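Local coordinates for aldehyde dehydrogenase family protein (Pseudomonas syringae pv. tomato, PDB 6X9L) that acts as an NAD-dependent dehydrogenase of long-chain aliphatic aldehydes, probably oxidising them to the corresponding carboxylic acids, at residues His9-Pro13 against His14-Lys18; Gly83-His86 against Glu87-Glu91; Asp128-Thr132 against Tyr133-Thr137; Thr137-Gly141 against Thr142-Arg146; Met297-Arg301 against Asn302-Glu306. The protein carries 1 engineered substitution. One frame throughout, in Å; residues are numbered along the deposited sequence.

All five contacts are local, between neighbours along the chain, and their chemistry follows their place in the fold. Contact 1 lies at the surface of the N-terminal loop and relies on the carboxylate and carbonyl of D12. Contact 2, partly buried, has the regular bonding of a helix with a charged cluster on one side. Contacts 3 and 4 share T137 and strand 136-138: the first, at the surface, packs apolar side chains after a helix, whereas the second, partly buried, closes a hairpin whose loop end meets the other subunit. Contact 5, 54 Å from contact 4 between centres, is again partly buried and turns a strand of the other large sheet into a helix.

Contact 1. Residues His9-Pro13 against His14-Lys18; sequences HRVDP and HTAQK
D12 and H14 build an Asx turn in the loop that precedes strand 19-21. The D12 side chain reaches past P13 so that its OD1 accepts the backbone N-H of H14, with 2.9 Å between D12 OD1 and H14 N. The donor does not lie in the carboxylate plane but stands well above it, 54° out. This approach is open to D12 because its CG is anti to the backbone N (chi1 180°), which brings the carboxylate round beside its own carbonyl carbon. D12 and H14 then run side by side in the same direction, with the carboxylate and imidazole planes 29° apart.

The other oxygen, D12 OD2, faces T15, whose side chain crosses that of D12 at about a right angle. The bond from T15 OG1 to D12 OD2 is weak at 3.5 Å. D12 also serves through its backbone: T15 N donates to D12 O at 3.3 Å, from above the carbonyl plane, and A16 N adds a weak bond to the same oxygen. One residue thus gathers three successive N-H groups.

A16 is the buried member of the group. Its methyl meets CG1 of V11, a residue that also packs on L189 and L192 of helix 188-201, so this side of the loop is tied to the protein body. The chain goes straight on into a type I beta turn from T15 to K18. K18 folds back, and its NZ lies over the rim of one face of the H14 ring while donating to H14 O at 3.2 Å.

Contact 2. Residues Gly83-His86 against Glu87-Glu91; sequences GRIH and ELIIE
The last turns of helix 75-91 carry a salt-bridge network of R84, E87 and E91, a worked example of how side chains three, four and seven residues apart share one side of a helix. R84 NH1 donates to E87 OE1 at 3.0 Å. The carboxylate oxygen lies at the edge of the guanidinium, near its plane, and is met almost along its own C-O axis, although the two flat groups are turned 69° against each other. E91 OE1 is the more distant partner, a long salt bridge at 3.9 Å from R84 NH1.

A bend in the arginine chain (chi2 59°) swings the guanidinium forward along the helix, over L88. There L88 CD1 sits against one face, above its centre, 3.5 Å from R84 CZ, so the charged group rests on an apolar methyl.

H86 repeats the spacing of four residues with different chemistry: I90 CG1 makes a CH-pi contact over one face of the H86 ring, 4.1 Å from its centroid. The backbone bonds regularly, i+4 to i, as in I89 N to I85 O at 3.0 Å. I85 and L88 pack on L197 and A201 of helix 188-201, whereas H86 and I89 meet A120 of helix 117-129. The arrangement is that of an amphipathic alpha-helix, with I85, L88 and I89 turned to neighbouring helices and an i to i+3 ion pair on its charged side.

Contact 3. Residues Asp128-Thr132 against Tyr133-Thr137; sequences DLLAT and YRFQT
Y133 and L129 are joined across the connection that leads from helix 117-129 into the beta hairpin beginning with strand 136-138. The polar part of the contact centres on one carbonyl. Y133 N donates to L129 O at 3.2 Å, nearly in line with the C=O bond, and T132 N gives the same oxygen a second bond. T132 OG1 adds a weak one, so three donors converge on L129 O. The Y133 OH is hydrogen-bonded to E474.

Apolar and aromatic packing makes up the rest. L129 CD2 approaches Y133 CB at 4.3 Å. The Y133 ring, carried beside its own carbonyl by a CG anti to the backbone N (chi1 -168°), places CD1 over the centre of one F135 face, 3.7 Å above the plane. It also stands edge-to-face with F473 of helix 469-474. L130 and F135 both rest on P75 at the start of helix 75-91, so the packing joins the end of helix 117-129 and the approach to the hairpin to helices 75-91 and 469-474. The F135 ring is met at its rim as well, where L130 CD2 lies in the ring plane, 3.7 Å from F135 CZ.

Contact 4. Residues Thr137-Gly141 against Thr142-Arg146; sequences TVEGG and TAIER
E139 and T142 stand side by side at the loop end of a beta hairpin, their side chains pointing the same way. E139 CG sits between the backbone N and the carbonyl carbon (chi1 72°), and this lifts the chain against the threonine, with E139 CG 3.7 Å from T142 CB. The glutamate is poorly ordered, so the position of its carboxylate is less certain than that of its stem. T142 OG1 is hydrogen-bonded to N451 of the second subunit.

On the same side, T137 and I144 face each other as an antiparallel hydrogen-bonded pair, their CB atoms 4.4 Å apart. T137 N gives its hydrogen to I144 O at 2.8 Å, and I144 N returns the bond to T137 O. I144 also packs on P455 of the second subunit. V138 and A143, a non-hydrogen-bonded pair, point to the reverse face, where V138 CG2 lies 4.2 Å from A143 CB and F485 packs on both.

E139 N closes the loop by donating to T142 O at 2.9 Å, almost straight along the carbonyl. G140 turns the chain at phi 147° and psi -111°, angles that would press a CB against the preceding carbonyl oxygen. Backbone hydrogen bonds of A143 and E145 extend the sheet to I482 and K480 of strand 477-483. Here the antiparallel hairpin reaches the second subunit, consistent with the protruding oligomerisation domain of aldehyde dehydrogenases.

Contact 5. Residues Met297-Arg301 against Asn302-Glu306; sequences MIVPR and NRLAE
R301 and L304 lie on the turn where strand 296-300 gives way to helix 304-316. Extended angles persist through P300, and R301 then switches to helical values (phi -56°, psi -47°). The bend is closed by L304 N, which donates to R301 O at 2.9 Å; the bond is straight at the hydrogen, yet the donor stands high above the carbonyl plane rather than in it.

V299 and L304 cross at about a right angle, with V299 CG2 touching L304 CD1 at 3.9 Å. The leucine reaches back to the strand because its CG is anti to the backbone N (chi1 -172°). P300 offers its CB to two residues of the bend: N302 OD1 lies 3.3 Å from P300 CB, and the aliphatic stem of R303 brings its CG to 4.0 Å from P300 CB. F272 of helix 272-284 packs against V299, P300 and R303 together.

R301 has its polar partner outside the turn: NH1 forms a salt bridge with D403, just past strand 396-402, the neighbouring strand of the sheet. The chemistry is therefore divided: apolar carbons hold the helix start to the strand it follows and the bond from L304 N to R301 O closes the turn between them, while the charge on R301 is probably balanced by D403.

Contact 1. Residues His9-Pro13 against His14-Lys18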
# COMPACT_ATOMS: atom_id res chain seq x y z
N HIS A 9 23.75 -28.05 16.20
CA HIS A 9 23.16 -26.89 16.84
C HIS A 9 22.63 -27.23 18.22
O HIS A 9 21.97 -28.26 18.41
CB HIS A 9 22.02 -26.33 16.01
CG HIS A 9 21.33 -25.19 16.67
ND1 HIS A 9 21.98 -24.00 16.93
CD2 HIS A 9 20.08 -25.06 17.16
CE1 HIS A 9 21.14 -23.17 17.53
NE2 HIS A 9 19.99 -23.79 17.69
N ARG A 10 22.88 -26.35 19.19
CA ARG A 10 22.32 -26.49 20.53
C ARG A 10 21.62 -25.20 20.91
O ARG A 10 22.23 -24.12 20.87
CB ARG A 10 23.41 -26.83 21.54
CG ARG A 10 24.09 -28.12 21.26
CD ARG A 10 25.19 -28.31 22.25
NE ARG A 10 25.83 -29.61 22.12
CZ ARG A 10 26.53 -30.15 23.10
NH1 ARG A 10 26.66 -29.50 24.25
NH2 ARG A 10 27.10 -31.34 22.94
N VAL A 11 20.35 -25.30 21.27
CA VAL A 11 19.60 -24.10 21.63
C VAL A 11 20.13 -23.58 22.96
O VAL A 11 20.41 -24.35 23.88
CB VAL A 11 18.10 -24.40 21.70
CG1 VAL A 11 17.31 -23.14 21.96
CG2 VAL A 11 17.64 -25.06 20.41
N ASP A 12 20.28 -22.27 23.07
CA ASP A 12 20.72 -21.74 24.35
C ASP A 12 19.62 -21.99 25.38
O ASP A 12 18.51 -21.45 25.25
CB ASP A 12 21.05 -20.26 24.23
CG ASP A 12 21.49 -19.68 25.53
OD1 ASP A 12 21.47 -20.41 26.55
OD2 ASP A 12 21.87 -18.50 25.55
N PRO A 13 19.89 -22.80 26.41
CA PRO A 13 18.83 -23.11 27.39
C PRO A 13 18.34 -21.88 28.13
O PRO A 13 17.18 -21.86 28.57
CB PRO A 13 19.51 -24.11 28.34
CG PRO A 13 20.67 -24.66 27.55
CD PRO A 13 21.14 -23.52 26.69
N HIS A 14 19.17 -20.86 28.25
CA HIS A 14 18.81 -19.69 29.04
C HIS A 14 17.90 -18.71 28.30
O HIS A 14 17.23 -17.90 28.94
CB HIS A 14 20.08 -18.98 29.48
CG HIS A 14 19.86 -18.08 30.65
ND1 HIS A 14 19.52 -18.56 31.89
CD2 HIS A 14 19.88 -16.73 30.75
CE1 HIS A 14 19.37 -17.55 32.72
NE2 HIS A 14 19.58 -16.43 32.06
N THR A 15 17.87 -18.76 26.96
CA THR A 15 17.10 -17.81 26.17
C THR A 15 16.07 -18.49 25.27
O THR A 15 15.35 -17.79 24.55
CB THR A 15 18.04 -16.94 25.33
OG1 THR A 15 18.71 -17.74 24.35
CG2 THR A 15 19.07 -16.34 26.23
N ALA A 16 15.96 -19.82 25.31
CA ALA A 16 15.03 -20.52 24.43
C ALA A 16 13.59 -20.06 24.67
O ALA A 16 12.83 -19.85 23.71
CB ALA A 16 15.16 -22.02 24.64
N GLN A 17 13.20 -19.90 25.93
CA GLN A 17 11.84 -19.51 26.29
C GLN A 17 11.78 -18.09 26.84
O GLN A 17 10.96 -17.78 27.71
CB GLN A 17 11.24 -20.52 27.26
CG GLN A 17 10.68 -21.67 26.49
CD GLN A 17 10.63 -22.93 27.28
OE1 GLN A 17 9.55 -23.45 27.53
NE2 GLN A 17 11.78 -23.46 27.65
N LYS A 18 12.64 -17.24 26.32
CA LYS A 18 12.62 -15.81 26.59
C LYS A 18 12.30 -15.07 25.30
O LYS A 18 12.28 -15.65 24.20
CB LYS A 18 13.96 -15.35 27.18
CG LYS A 18 14.39 -16.17 28.37
CD LYS A 18 14.82 -15.29 29.52
CE LYS A 18 14.76 -16.03 30.84
NZ LYS A 18 16.12 -16.15 31.42

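Contact 2. Residues Gly83-His86 against Glu87-Glu91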
# COMPACT_ATOMS: atom_id res chain seq x y z
N GLY A 83 26.37 -2.87 8.76
CA GLY A 83 27.56 -3.51 8.26
C GLY A 83 28.08 -4.57 9.22
O GLY A 83 28.43 -5.68 8.80
N ARG A 84 28.09 -4.25 10.51
CA ARG A 84 28.61 -5.17 11.52
C ARG A 84 27.70 -6.39 11.68
O ARG A 84 28.18 -7.52 11.77
CB ARG A 84 28.76 -4.43 12.85
CG ARG A 84 29.14 -5.30 14.01
CD ARG A 84 30.46 -5.99 13.76
NE ARG A 84 30.93 -6.66 14.97
CZ ARG A 84 31.87 -7.61 15.00
NH1 ARG A 84 32.45 -8.03 13.88
NH2 ARG A 84 32.21 -8.14 16.16
N ILE A 85 26.39 -6.17 11.72
CA ILE A 85 25.46 -7.29 11.63
C ILE A 85 25.84 -8.23 10.48
O ILE A 85 25.86 -9.46 10.65
CB ILE A 85 24.02 -6.76 11.47
CG1 ILE A 85 23.58 -6.10 12.78
CG2 ILE A 85 23.07 -7.88 11.08
CD1 ILE A 85 22.26 -5.42 12.66
N HIS A 86 26.13 -7.68 9.30
CA HIS A 86 26.47 -8.52 8.15
C HIS A 86 27.75 -9.32 8.40
O HIS A 86 27.84 -10.50 8.02
CB HIS A 86 26.61 -7.68 6.88
CG HIS A 86 27.07 -8.46 5.68
ND1 HIS A 86 28.39 -8.50 5.28
CD2 HIS A 86 26.39 -9.22 4.80
CE1 HIS A 86 28.49 -9.26 4.20
NE2 HIS A 86 27.29 -9.71 3.89
N GLU A 87 28.77 -8.69 9.00
CA GLU A 87 29.98 -9.43 9.34
C GLU A 87 29.66 -10.61 10.24
O GLU A 87 30.20 -11.70 10.06
CB GLU A 87 30.99 -8.51 10.02
CG GLU A 87 31.49 -7.37 9.18
CD GLU A 87 32.24 -6.35 10.02
OE1 GLU A 87 32.62 -6.68 11.16
OE2 GLU A 87 32.44 -5.20 9.54
N LEU A 88 28.77 -10.40 11.22
CA LEU A 88 28.50 -11.43 12.20
C LEU A 88 27.73 -12.60 11.58
O LEU A 88 27.97 -13.76 11.92
CB LEU A 88 27.74 -10.83 13.38
CG LEU A 88 28.50 -10.68 14.70
CD1 LEU A 88 30.01 -10.56 14.46
CD2 LEU A 88 27.98 -9.48 15.48
N ILE A 89 26.82 -12.30 10.67
CA ILE A 89 26.15 -13.37 9.93
C ILE A 89 27.18 -14.24 9.22
O ILE A 89 27.12 -15.48 9.29
CB ILE A 89 25.13 -12.76 8.94
CG1 ILE A 89 23.94 -12.19 9.70
CG2 ILE A 89 24.66 -13.78 7.89
CD1 ILE A 89 23.01 -11.37 8.82
N ILE A 90 28.16 -13.61 8.56
CA ILE A 90 29.18 -14.34 7.80
C ILE A 90 30.06 -15.14 8.74
O ILE A 90 30.54 -16.23 8.39
CB ILE A 90 30.02 -13.37 6.95
CG1 ILE A 90 29.15 -12.67 5.91
CG2 ILE A 90 31.17 -14.11 6.29
CD1 ILE A 90 28.76 -13.53 4.75
N GLU A 91 30.32 -14.60 9.93
CA GLU A 91 31.16 -15.26 10.93
C GLU A 91 30.44 -16.46 11.55
O GLU A 91 31.06 -17.49 11.82
CB GLU A 91 31.53 -14.26 12.03
CG GLU A 91 32.95 -13.78 12.04
CD GLU A 91 33.17 -12.82 13.19
OE1 GLU A 91 33.55 -11.65 12.94
OE2 GLU A 91 32.93 -13.22 14.35

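Contact 3. Residues Asp128-Thr132 against Tyr133-Thr137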
# COMPACT_ATOMS: atom_id res chain seq x y z
N ASP A 128 25.09 -0.85 1.86
CA ASP A 128 25.62 -0.06 0.76
C ASP A 128 24.65 1.03 0.35
O ASP A 128 25.06 2.08 -0.15
CB ASP A 128 25.90 -0.95 -0.45
CG ASP A 128 26.88 -2.06 -0.16
OD1 ASP A 128 27.68 -1.94 0.79
OD2 ASP A 128 26.86 -3.06 -0.90
N LEU A 129 23.37 0.77 0.55
CA LEU A 129 22.32 1.63 0.03
C LEU A 129 22.32 2.99 0.72
O LEU A 129 22.10 4.03 0.09
CB LEU A 129 20.99 0.90 0.22
CG LEU A 129 19.67 1.39 -0.29
CD1 LEU A 129 18.85 0.16 -0.57
CD2 LEU A 129 19.04 2.23 0.78
N LEU A 130 22.59 3.00 2.03
CA LEU A 130 22.59 4.25 2.78
C LEU A 130 23.68 5.21 2.29
O LEU A 130 23.58 6.41 2.56
CB LEU A 130 22.75 3.94 4.27
CG LEU A 130 21.46 3.41 4.93
CD1 LEU A 130 21.74 2.67 6.21
CD2 LEU A 130 20.45 4.54 5.17
N ALA A 131 24.68 4.71 1.55
CA ALA A 131 25.79 5.55 1.12
C ALA A 131 25.37 6.56 0.07
O ALA A 131 26.01 7.61 -0.06
CB ALA A 131 26.91 4.68 0.55
N THR A 132 24.32 6.27 -0.68
CA THR A 132 23.91 7.09 -1.81
C THR A 132 22.51 7.65 -1.67
O THR A 132 22.19 8.63 -2.34
CB THR A 132 23.98 6.27 -3.11
OG1 THR A 132 23.21 5.08 -2.94
CG2 THR A 132 25.42 5.89 -3.43
N TYR A 133 21.66 7.05 -0.83
CA TYR A 133 20.26 7.41 -0.81
C TYR A 133 20.07 8.87 -0.39
O TYR A 133 20.61 9.32 0.62
CB TYR A 133 19.49 6.49 0.14
CG TYR A 133 18.01 6.65 -0.04
CD1 TYR A 133 17.32 7.65 0.63
CD2 TYR A 133 17.30 5.84 -0.93
CE1 TYR A 133 15.98 7.83 0.44
CE2 TYR A 133 15.95 6.01 -1.12
CZ TYR A 133 15.30 7.01 -0.43
OH TYR A 133 13.96 7.21 -0.59
N ARG A 134 19.26 9.59 -1.16
CA ARG A 134 18.98 11.00 -0.89
C ARG A 134 17.68 11.07 -0.10
O ARG A 134 16.60 10.84 -0.66
CB ARG A 134 18.89 11.81 -2.18
CG ARG A 134 20.13 11.77 -3.07
CD ARG A 134 21.13 12.87 -2.73
NE ARG A 134 20.82 14.14 -3.41
CZ ARG A 134 20.44 15.25 -2.79
NH1 ARG A 134 20.31 15.28 -1.47
NH2 ARG A 134 20.19 16.35 -3.49
N PHE A 135 17.77 11.38 1.19
CA PHE A 135 16.56 11.47 1.99
C PHE A 135 15.80 12.77 1.75
O PHE A 135 14.58 12.80 1.92
CB PHE A 135 16.88 11.31 3.48
CG PHE A 135 17.34 9.93 3.86
CD1 PHE A 135 16.43 8.95 4.18
CD2 PHE A 135 18.69 9.61 3.91
CE1 PHE A 135 16.85 7.66 4.54
CE2 PHE A 135 19.11 8.34 4.27
CZ PHE A 135 18.19 7.37 4.58
N GLN A 136 16.49 13.82 1.32
CA GLN A 136 15.86 15.07 0.94
C GLN A 136 16.18 15.40 -0.51
O GLN A 136 17.28 15.13 -1.00
CB GLN A 136 16.32 16.21 1.83
CG GLN A 136 15.75 17.54 1.43
CD GLN A 136 16.38 18.66 2.20
OE1 GLN A 136 15.74 19.30 3.05
NE2 GLN A 136 17.65 18.92 1.93
N THR A 137 15.20 16.00 -1.18
CA THR A 137 15.29 16.45 -2.57
C THR A 137 14.61 17.80 -2.66
O THR A 137 13.60 18.04 -1.98
CB THR A 137 14.62 15.46 -3.52
OG1 THR A 137 15.30 14.21 -3.44
CG2 THR A 137 14.67 15.95 -4.94

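Contact 4. Residues Thr137-Gly141 against Thr142-Arg146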
# COMPACT_ATOMS: atom_id res chain seq x y z
N THR A 137 15.20 16.00 -1.18
CA THR A 137 15.29 16.45 -2.57
C THR A 137 14.61 17.80 -2.66
O THR A 137 13.60 18.04 -1.98
CB THR A 137 14.62 15.46 -3.52
OG1 THR A 137 15.30 14.21 -3.44
CG2 THR A 137 14.67 15.95 -4.94
N VAL A 138 15.13 18.69 -3.49
CA VAL A 138 14.61 20.04 -3.59
C VAL A 138 14.26 20.30 -5.05
O VAL A 138 15.15 20.30 -5.92
CB VAL A 138 15.62 21.07 -3.05
CG1 VAL A 138 15.07 22.47 -3.16
CG2 VAL A 138 15.95 20.72 -1.59
N GLU A 139 12.97 20.50 -5.32
CA GLU A 139 12.44 20.66 -6.67
C GLU A 139 12.11 22.11 -7.01
O GLU A 139 11.48 22.36 -8.03
CB GLU A 139 11.17 19.82 -6.86
CG GLU A 139 9.94 20.37 -6.11
CD GLU A 139 8.59 19.88 -6.67
OE1 GLU A 139 8.05 20.51 -7.61
OE2 GLU A 139 8.06 18.86 -6.16
N GLY A 140 12.51 23.06 -6.17
CA GLY A 140 12.16 24.45 -6.38
C GLY A 140 11.99 25.17 -5.06
O GLY A 140 12.97 25.38 -4.34
N GLY A 141 10.75 25.56 -4.73
CA GLY A 141 10.36 25.95 -3.39
C GLY A 141 9.79 24.82 -2.57
O GLY A 141 9.37 25.04 -1.43
N THR A 142 9.74 23.60 -3.12
CA THR A 142 9.22 22.43 -2.42
C THR A 142 10.33 21.41 -2.23
O THR A 142 11.11 21.15 -3.15
CB THR A 142 8.05 21.76 -3.20
OG1 THR A 142 6.90 22.62 -3.20
CG2 THR A 142 7.68 20.41 -2.58
N ALA A 143 10.41 20.84 -1.03
CA ALA A 143 11.40 19.83 -0.70
C ALA A 143 10.69 18.54 -0.31
O ALA A 143 9.68 18.56 0.41
CB ALA A 143 12.32 20.28 0.44
N ILE A 144 11.21 17.42 -0.81
CA ILE A 144 10.73 16.08 -0.48
C ILE A 144 11.67 15.48 0.55
O ILE A 144 12.87 15.34 0.29
CB ILE A 144 10.66 15.19 -1.72
CG1 ILE A 144 10.06 15.95 -2.91
CG2 ILE A 144 9.94 13.87 -1.40
CD1 ILE A 144 8.59 16.14 -2.84
N GLU A 145 11.15 15.11 1.71
CA GLU A 145 11.94 14.43 2.72
C GLU A 145 11.36 13.03 2.93
O GLU A 145 10.16 12.87 3.07
CB GLU A 145 11.97 15.23 4.01
CG GLU A 145 12.63 16.61 3.83
CD GLU A 145 12.89 17.33 5.14
OE1 GLU A 145 12.66 16.72 6.21
OE2 GLU A 145 13.33 18.50 5.10
N ARG A 146 12.23 12.03 2.91
CA ARG A 146 11.83 10.65 3.15
C ARG A 146 12.18 10.29 4.58
O ARG A 146 13.34 10.43 4.99
CB ARG A 146 12.51 9.73 2.14
CG ARG A 146 12.05 9.96 0.71
CD ARG A 146 10.63 9.47 0.56
NE ARG A 146 10.54 8.50 -0.52
CZ ARG A 146 9.72 7.45 -0.55
NH1 ARG A 146 8.90 7.19 0.46
NH2 ARG A 146 9.74 6.63 -1.60

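Contact 5. Residues Met297-Arg301 against Asn302-Glu306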
# COMPACT_ATOMS: atom_id res chain seq x y z
N MET A 297 4.95 -25.81 -15.62
CA MET A 297 5.85 -25.78 -16.77
C MET A 297 5.01 -25.88 -18.04
O MET A 297 4.31 -26.88 -18.26
CB MET A 297 6.88 -26.90 -16.70
CG MET A 297 7.96 -26.79 -17.75
SD MET A 297 9.14 -28.16 -17.73
CE MET A 297 10.34 -27.54 -16.54
N ILE A 298 5.08 -24.84 -18.88
CA ILE A 298 4.18 -24.67 -20.01
C ILE A 298 4.98 -24.85 -21.30
O ILE A 298 5.94 -24.11 -21.56
CB ILE A 298 3.48 -23.31 -19.95
CG1 ILE A 298 2.71 -23.22 -18.63
CG2 ILE A 298 2.53 -23.13 -21.12
CD1 ILE A 298 2.45 -21.81 -18.15
N VAL A 299 4.59 -25.85 -22.09
CA VAL A 299 5.44 -26.37 -23.17
C VAL A 299 4.57 -26.71 -24.37
O VAL A 299 3.37 -27.00 -24.24
CB VAL A 299 6.23 -27.61 -22.72
CG1 VAL A 299 7.20 -27.26 -21.60
CG2 VAL A 299 5.29 -28.71 -22.25
N PRO A 300 5.16 -26.68 -25.57
CA PRO A 300 4.41 -27.01 -26.80
C PRO A 300 3.88 -28.44 -26.79
O PRO A 300 4.58 -29.37 -26.41
CB PRO A 300 5.45 -26.82 -27.91
CG PRO A 300 6.46 -25.89 -27.34
CD PRO A 300 6.52 -26.19 -25.87
N ARG A 301 2.64 -28.60 -27.24
CA ARG A 301 2.00 -29.91 -27.14
C ARG A 301 2.83 -30.98 -27.83
O ARG A 301 3.08 -32.05 -27.28
CB ARG A 301 0.59 -29.87 -27.73
CG ARG A 301 -0.22 -31.16 -27.56
CD ARG A 301 -1.72 -30.92 -27.79
NE ARG A 301 -2.44 -30.65 -26.53
CZ ARG A 301 -2.88 -29.45 -26.15
NH1 ARG A 301 -2.69 -28.39 -26.92
NH2 ARG A 301 -3.52 -29.31 -24.99
N ASN A 302 3.27 -30.69 -29.05
CA ASN A 302 4.07 -31.64 -29.81
C ASN A 302 5.41 -31.91 -29.15
O ASN A 302 6.23 -32.67 -29.68
CB ASN A 302 4.29 -31.13 -31.23
CG ASN A 302 5.14 -29.88 -31.26
OD1 ASN A 302 5.21 -29.13 -30.28
ND2 ASN A 302 5.79 -29.65 -32.39
N ARG A 303 5.68 -31.28 -28.01
CA ARG A 303 6.92 -31.53 -27.28
C ARG A 303 6.68 -32.15 -25.91
O ARG A 303 7.64 -32.44 -25.20
CB ARG A 303 7.73 -30.23 -27.15
CG ARG A 303 8.22 -29.65 -28.48
CD ARG A 303 9.34 -30.50 -29.11
NE ARG A 303 10.59 -29.75 -29.24
CZ ARG A 303 11.79 -30.26 -29.01
NH1 ARG A 303 11.90 -31.52 -28.62
NH2 ARG A 303 12.88 -29.52 -29.15
N LEU A 304 5.42 -32.39 -25.54
CA LEU A 304 5.10 -32.81 -24.17
C LEU A 304 5.76 -34.14 -23.82
O LEU A 304 6.36 -34.28 -22.75
CB LEU A 304 3.59 -32.88 -23.99
CG LEU A 304 2.99 -33.12 -22.60
CD1 LEU A 304 3.28 -31.98 -21.62
CD2 LEU A 304 1.48 -33.35 -22.71
N ALA A 305 5.65 -35.14 -24.70
CA ALA A 305 6.21 -36.45 -24.37
C ALA A 305 7.72 -36.38 -24.14
O ALA A 305 8.25 -37.11 -23.29
CB ALA A 305 5.89 -37.47 -25.47
N GLU A 306 8.41 -35.51 -24.87
CA GLU A 306 9.84 -35.35 -24.63
C GLU A 306 10.12 -34.71 -23.27
O GLU A 306 11.00 -35.17 -22.53
CB GLU A 306 10.47 -34.52 -25.75
CG GLU A 306 11.98 -34.53 -25.70
CD GLU A 306 12.63 -33.69 -26.79
OE1 GLU A 306 13.66 -33.05 -26.49
OE2 GLU A 306 12.12 -33.67 -27.94